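Long-range contact in ankyrin repeat family protein (Enterococcus faecalis, PDB 3HRA), which is of unknown function but, as an ankyrin repeat protein, probably serves as a scaffold for binding other proteins: residues Glu115-Leu126 / Leu156-Asn167. Residues are numbered along the deposited sequence; the frame is centred on the assembly and turned at random.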
loop_
_atom_site.group_PDB
_atom_site.type_symbol
_atom_site.label_atom_id
_atom_site.label_comp_id
_atom_site.label_asym_id
_atom_site.label_seq_id
_atom_site.Cartn_x
_atom_site.Cartn_y
_atom_site.Cartn_z
ATOM N N GLU A 115 9.599 0.763 1.317
ATOM C CA GLU A 115 10.361 0.293 2.468
ATOM C C GLU A 115 10.377 -1.219 2.493
ATOM O O GLU A 115 11.397 -1.834 2.797
ATOM C CB GLU A 115 9.768 0.822 3.776
ATOM C CG GLU A 115 10.544 0.402 5.040
ATOM C CD GLU A 115 9.924 -0.805 5.752
ATOM O OE1 GLU A 115 8.711 -0.778 6.027
ATOM O OE2 GLU A 115 10.651 -1.771 6.062
ATOM N N LYS A 116 9.239 -1.821 2.145
ATOM C CA LYS A 116 9.098 -3.266 2.225
ATOM C C LYS A 116 9.588 -4.002 0.983
ATOM O O LYS A 116 9.495 -5.234 0.910
ATOM C CB LYS A 116 7.651 -3.644 2.575
ATOM C CG LYS A 116 7.257 -3.223 3.988
ATOM C CD LYS A 116 5.762 -3.283 4.182
ATOM C CE LYS A 116 5.380 -3.247 5.660
ATOM N NZ LYS A 116 6.264 -2.380 6.454
ATOM N N GLY A 117 10.139 -3.254 0.027
ATOM C CA GLY A 117 10.768 -3.841 -1.149
ATOM C C GLY A 117 9.834 -4.295 -2.253
ATOM O O GLY A 117 10.228 -5.064 -3.128
ATOM N N HIS A 118 8.589 -3.828 -2.217
ATOM C CA HIS A 118 7.592 -4.249 -3.195
ATOM C C HIS A 118 7.669 -3.403 -4.448
ATOM O O HIS A 118 6.840 -2.529 -4.677
ATOM C CB HIS A 118 6.205 -4.191 -2.558
ATOM C CG HIS A 118 6.055 -5.158 -1.434
ATOM N ND1 HIS A 118 5.655 -4.784 -0.167
ATOM C CD2 HIS A 118 6.313 -6.485 -1.374
ATOM C CE1 HIS A 118 5.638 -5.847 0.614
ATOM N NE2 HIS A 118 6.042 -6.890 -0.088
ATOM N N ILE A 119 8.697 -3.662 -5.248
ATOM C CA ILE A 119 9.024 -2.784 -6.365
ATOM C C ILE A 119 7.920 -2.758 -7.432
ATOM O O ILE A 119 7.673 -1.725 -8.054
ATOM C CB ILE A 119 10.427 -3.133 -6.955
ATOM C CG1 ILE A 119 10.874 -2.070 -7.960
ATOM C CG2 ILE A 119 10.434 -4.526 -7.572
ATOM C CD1 ILE A 119 12.336 -2.210 -8.402
ATOM N N ASP A 120 7.246 -3.883 -7.638
ATOM C CA ASP A 120 6.140 -3.899 -8.585
ATOM C C ASP A 120 5.003 -2.983 -8.123
ATOM O O ASP A 120 4.405 -2.278 -8.934
ATOM C CB ASP A 120 5.645 -5.327 -8.830
ATOM C CG ASP A 120 6.643 -6.156 -9.629
ATOM O OD1 ASP A 120 7.258 -5.597 -10.576
ATOM O OD2 ASP A 120 6.818 -7.357 -9.306
ATOM N N ASN A 121 4.743 -2.947 -6.818
ATOM C CA ASN A 121 3.771 -1.991 -6.281
ATOM C C ASN A 121 4.194 -0.534 -6.465
ATOM O O ASN A 121 3.371 0.326 -6.807
ATOM C CB ASN A 121 3.468 -2.266 -4.798
ATOM C CG ASN A 121 2.369 -3.298 -4.618
ATOM O OD1 ASN A 121 2.068 -4.046 -5.533
ATOM N ND2 ASN A 121 1.763 -3.329 -3.438
ATOM N N VAL A 122 5.475 -0.261 -6.240
ATOM C CA VAL A 122 6.004 1.079 -6.465
ATOM C C VAL A 122 5.756 1.538 -7.903
ATOM O O VAL A 122 5.293 2.657 -8.133
ATOM C CB VAL A 122 7.500 1.145 -6.137
ATOM C CG1 VAL A 122 8.050 2.516 -6.489
ATOM C CG2 VAL A 122 7.715 0.802 -4.657
ATOM N N LYS A 123 6.062 0.668 -8.858
ATOM C CA LYS A 123 5.904 0.982 -10.280
ATOM C C LYS A 123 4.466 1.290 -10.582
ATOM O O LYS A 123 4.158 2.278 -11.251
ATOM C CB LYS A 123 6.347 -0.194 -11.146
ATOM C CG LYS A 123 7.827 -0.462 -11.132
ATOM C CD LYS A 123 8.155 -1.762 -11.876
ATOM C CE LYS A 123 9.646 -2.111 -11.743
ATOM N NZ LYS A 123 9.921 -3.584 -11.847
ATOM N N LEU A 124 3.582 0.433 -10.076
ATOM C CA LEU A 124 2.150 0.597 -10.257
ATOM C C LEU A 124 1.673 1.958 -9.737
ATOM O O LEU A 124 0.949 2.687 -10.430
ATOM C CB LEU A 124 1.435 -0.521 -9.503
ATOM C CG LEU A 124 0.421 -1.398 -10.215
ATOM C CD1 LEU A 124 0.915 -1.808 -11.580
ATOM C CD2 LEU A 124 0.144 -2.621 -9.333
ATOM N N LEU A 125 2.081 2.304 -8.517
ATOM C CA LEU A 125 1.645 3.553 -7.912
ATOM C C LEU A 125 2.233 4.766 -8.645
ATOM O O LEU A 125 1.547 5.780 -8.822
ATOM C CB LEU A 125 1.988 3.586 -6.424
ATOM C CG LEU A 125 1.241 2.542 -5.578
ATOM C CD1 LEU A 125 1.967 2.337 -4.257
ATOM C CD2 LEU A 125 -0.219 2.942 -5.340
ATOM N N LEU A 126 3.491 4.660 -9.068
ATOM C CA LEU A 126 4.099 5.739 -9.842
ATOM C C LEU A 126 3.387 5.940 -11.202
ATOM O O LEU A 126 3.096 7.075 -11.590
ATOM C CB LEU A 126 5.603 5.513 -10.019
ATOM C CG LEU A 126 6.445 5.592 -8.734
ATOM C CD1 LEU A 126 7.898 5.242 -9.006
ATOM C CD2 LEU A 126 6.345 6.968 -8.100
ATOM N N LEU A 156 18.004 -4.928 -4.393
ATOM C CA LEU A 156 16.578 -4.636 -4.486
ATOM C C LEU A 156 16.348 -3.167 -4.155
ATOM O O LEU A 156 15.632 -2.463 -4.856
ATOM C CB LEU A 156 15.787 -5.536 -3.532
ATOM C CG LEU A 156 14.281 -5.304 -3.403
ATOM C CD1 LEU A 156 13.589 -5.450 -4.754
ATOM C CD2 LEU A 156 13.702 -6.260 -2.367
ATOM N N TYR A 157 16.999 -2.705 -3.101
ATOM C CA TYR A 157 16.821 -1.317 -2.665
ATOM C C TYR A 157 17.540 -0.338 -3.570
ATOM O O TYR A 157 17.047 0.767 -3.798
ATOM C CB TYR A 157 17.118 -1.150 -1.168
ATOM C CG TYR A 157 16.044 -1.854 -0.376
ATOM C CD1 TYR A 157 14.797 -1.258 -0.180
ATOM C CD2 TYR A 157 16.228 -3.147 0.095
ATOM C CE1 TYR A 157 13.779 -1.933 0.500
ATOM C CE2 TYR A 157 15.221 -3.815 0.777
ATOM C CZ TYR A 157 14.005 -3.205 0.982
ATOM O OH TYR A 157 12.993 -3.875 1.650
ATOM N N GLN A 158 18.659 -0.771 -4.148
ATOM C CA GLN A 158 19.330 0.018 -5.178
ATOM C C GLN A 158 18.350 0.219 -6.328
ATOM O O GLN A 158 18.199 1.323 -6.837
ATOM C CB GLN A 158 20.633 -0.653 -5.651
ATOM C CG GLN A 158 21.720 -0.685 -4.581
ATOM C CD GLN A 158 22.801 -1.718 -4.859
ATOM O OE1 GLN A 158 23.395 -2.291 -3.935
ATOM N NE2 GLN A 158 23.066 -1.960 -6.133
ATOM N N ASP A 159 17.656 -0.842 -6.723
ATOM C CA ASP A 159 16.699 -0.742 -7.829
ATOM C C ASP A 159 15.503 0.173 -7.488
ATOM O O ASP A 159 15.011 0.913 -8.346
ATOM C CB ASP A 159 16.196 -2.134 -8.238
ATOM C CG ASP A 159 17.248 -2.951 -9.026
ATOM O OD1 ASP A 159 18.270 -2.389 -9.479
ATOM O OD2 ASP A 159 17.035 -4.170 -9.197
ATOM N N ILE A 160 15.037 0.111 -6.246
ATOM C CA ILE A 160 13.921 0.954 -5.818
ATOM C C ILE A 160 14.355 2.416 -5.787
ATOM O O ILE A 160 13.624 3.293 -6.257
ATOM C CB ILE A 160 13.331 0.501 -4.470
ATOM C CG1 ILE A 160 12.547 -0.804 -4.651
ATOM C CG2 ILE A 160 12.421 1.583 -3.872
ATOM C CD1 ILE A 160 12.264 -1.555 -3.361
ATOM N N VAL A 161 15.561 2.673 -5.293
ATOM C CA VAL A 161 16.110 4.032 -5.332
ATOM C C VAL A 161 16.188 4.588 -6.773
ATOM O O VAL A 161 15.798 5.722 -7.032
ATOM C CB VAL A 161 17.487 4.107 -4.629
ATOM C CG1 VAL A 161 18.164 5.456 -4.901
ATOM C CG2 VAL A 161 17.310 3.876 -3.144
ATOM N N LYS A 162 16.695 3.784 -7.702
ATOM C CA LYS A 162 16.801 4.206 -9.097
ATOM C C LYS A 162 15.434 4.525 -9.708
ATOM O O LYS A 162 15.275 5.550 -10.375
ATOM C CB LYS A 162 17.496 3.130 -9.935
ATOM C CG LYS A 162 17.694 3.543 -11.370
ATOM C CD LYS A 162 18.808 4.584 -11.498
ATOM C CE LYS A 162 19.174 4.786 -12.964
ATOM N NZ LYS A 162 20.234 5.820 -13.133
ATOM N N LEU A 163 14.474 3.630 -9.489
ATOM C CA LEU A 163 13.085 3.802 -9.924
ATOM C C LEU A 163 12.514 5.136 -9.420
ATOM O O LEU A 163 11.919 5.888 -10.190
ATOM C CB LEU A 163 12.229 2.655 -9.386
ATOM C CG LEU A 163 11.047 2.088 -10.179
ATOM C CD1 LEU A 163 9.998 1.506 -9.232
ATOM C CD2 LEU A 163 10.424 3.088 -11.148
ATOM N N LEU A 164 12.702 5.427 -8.132
ATOM C CA LEU A 164 12.200 6.680 -7.544
ATOM C C LEU A 164 12.863 7.909 -8.163
ATOM O O LEU A 164 12.191 8.892 -8.485
ATOM C CB LEU A 164 12.370 6.695 -5.999
ATOM C CG LEU A 164 11.471 5.713 -5.233
ATOM C CD1 LEU A 164 11.913 5.533 -3.781
ATOM C CD2 LEU A 164 10.020 6.180 -5.315
ATOM N N MET A 165 14.186 7.871 -8.308
ATOM C CA MET A 165 14.890 9.008 -8.891
ATOM C C MET A 165 14.503 9.209 -10.345
ATOM O O MET A 165 14.416 10.334 -10.822
ATOM C CB MET A 165 16.409 8.850 -8.753
ATOM C CG MET A 165 16.884 8.770 -7.302
ATOM S SD MET A 165 16.310 10.136 -6.274
ATOM C CE MET A 165 17.193 11.505 -7.036
ATOM N N GLU A 166 14.274 8.115 -11.061
ATOM C CA GLU A 166 13.912 8.232 -12.465
ATOM C C GLU A 166 12.506 8.802 -12.619
ATOM O O GLU A 166 12.117 9.235 -13.703
ATOM C CB GLU A 166 14.027 6.889 -13.163
ATOM C CG GLU A 166 15.447 6.540 -13.549
ATOM C CD GLU A 166 16.023 7.467 -14.613
ATOM O OE1 GLU A 166 15.329 7.739 -15.611
ATOM O OE2 GLU A 166 17.173 7.913 -14.451
ATOM N N ASN A 167 11.751 8.803 -11.524
ATOM C CA ASN A 167 10.408 9.340 -11.542
ATOM C C ASN A 167 10.323 10.687 -10.834
ATOM O O ASN A 167 9.230 11.159 -10.496
ATOM C CB ASN A 167 9.408 8.347 -10.944
ATOM C CG ASN A 167 9.005 7.267 -11.935
ATOM O OD1 ASN A 167 7.990 7.394 -12.616
ATOM N ND2 ASN A 167 9.813 6.206 -12.038
#
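Leu156 lays its two methyl branches against the backbone of Gly117, CD1 and CD2 both close to the carbonyl oxygen, while CD1 also brushes Ile119 CG2. Tyr157 reaches across to the end of helix 110-115: its OH donates to Glu115 O (2.8 Å). That oxygen lies at the ring edge, near the plane of the tyrosine ring, and the hydroxyl is tilted out of the carbonyl plane of Glu115. Gly117 closes the same helix in a Schellman motif with positive phi, and the absence of a side chain lets Leu156 and Tyr157 OH come up to it. Asp159 contributes its CB, 3.9 Å from Ile119 CD1. Ile160, with CG1 beside its backbone N (chi1 -72°), sends CD1 to within 3.5 Å of Gly117 CA, and the side chains of Ile160 and Ile119 pass each other in opposite directions, CG1 against CB. Ile119 is a knob in the hole formed by Leu156, Asp159, Ile160 and Leu163. The reciprocal knob is Leu163, set among Ile119, Val122, Lys123 and Leu126. Its CD1 does most of the touching, 3.5 Å from Val122 CG1 and tight against Lys123 CG, whose chain it crosses at about a right angle; CD2 faces Leu126 CD1 at 4.0 Å. Leu164 adds a looser methyl contact from CD2 to Val122 CG1. At the C-terminal end, Asn167 sets its amide beside Leu126 CD1 (ND2 at 3.7 Å), held by a nearly straight bond from ND2 to Leu163 O (169°). The two helices run almost parallel, 6° apart with axes 10.6 Å from each other, consistent with an ankyrin-type stack. Contact between helices 119-128 and 155-166 is mostly aliphatic, so shape fit probably sets their spacing, while the single cross-contact hydrogen bond, from Tyr157, pins one end.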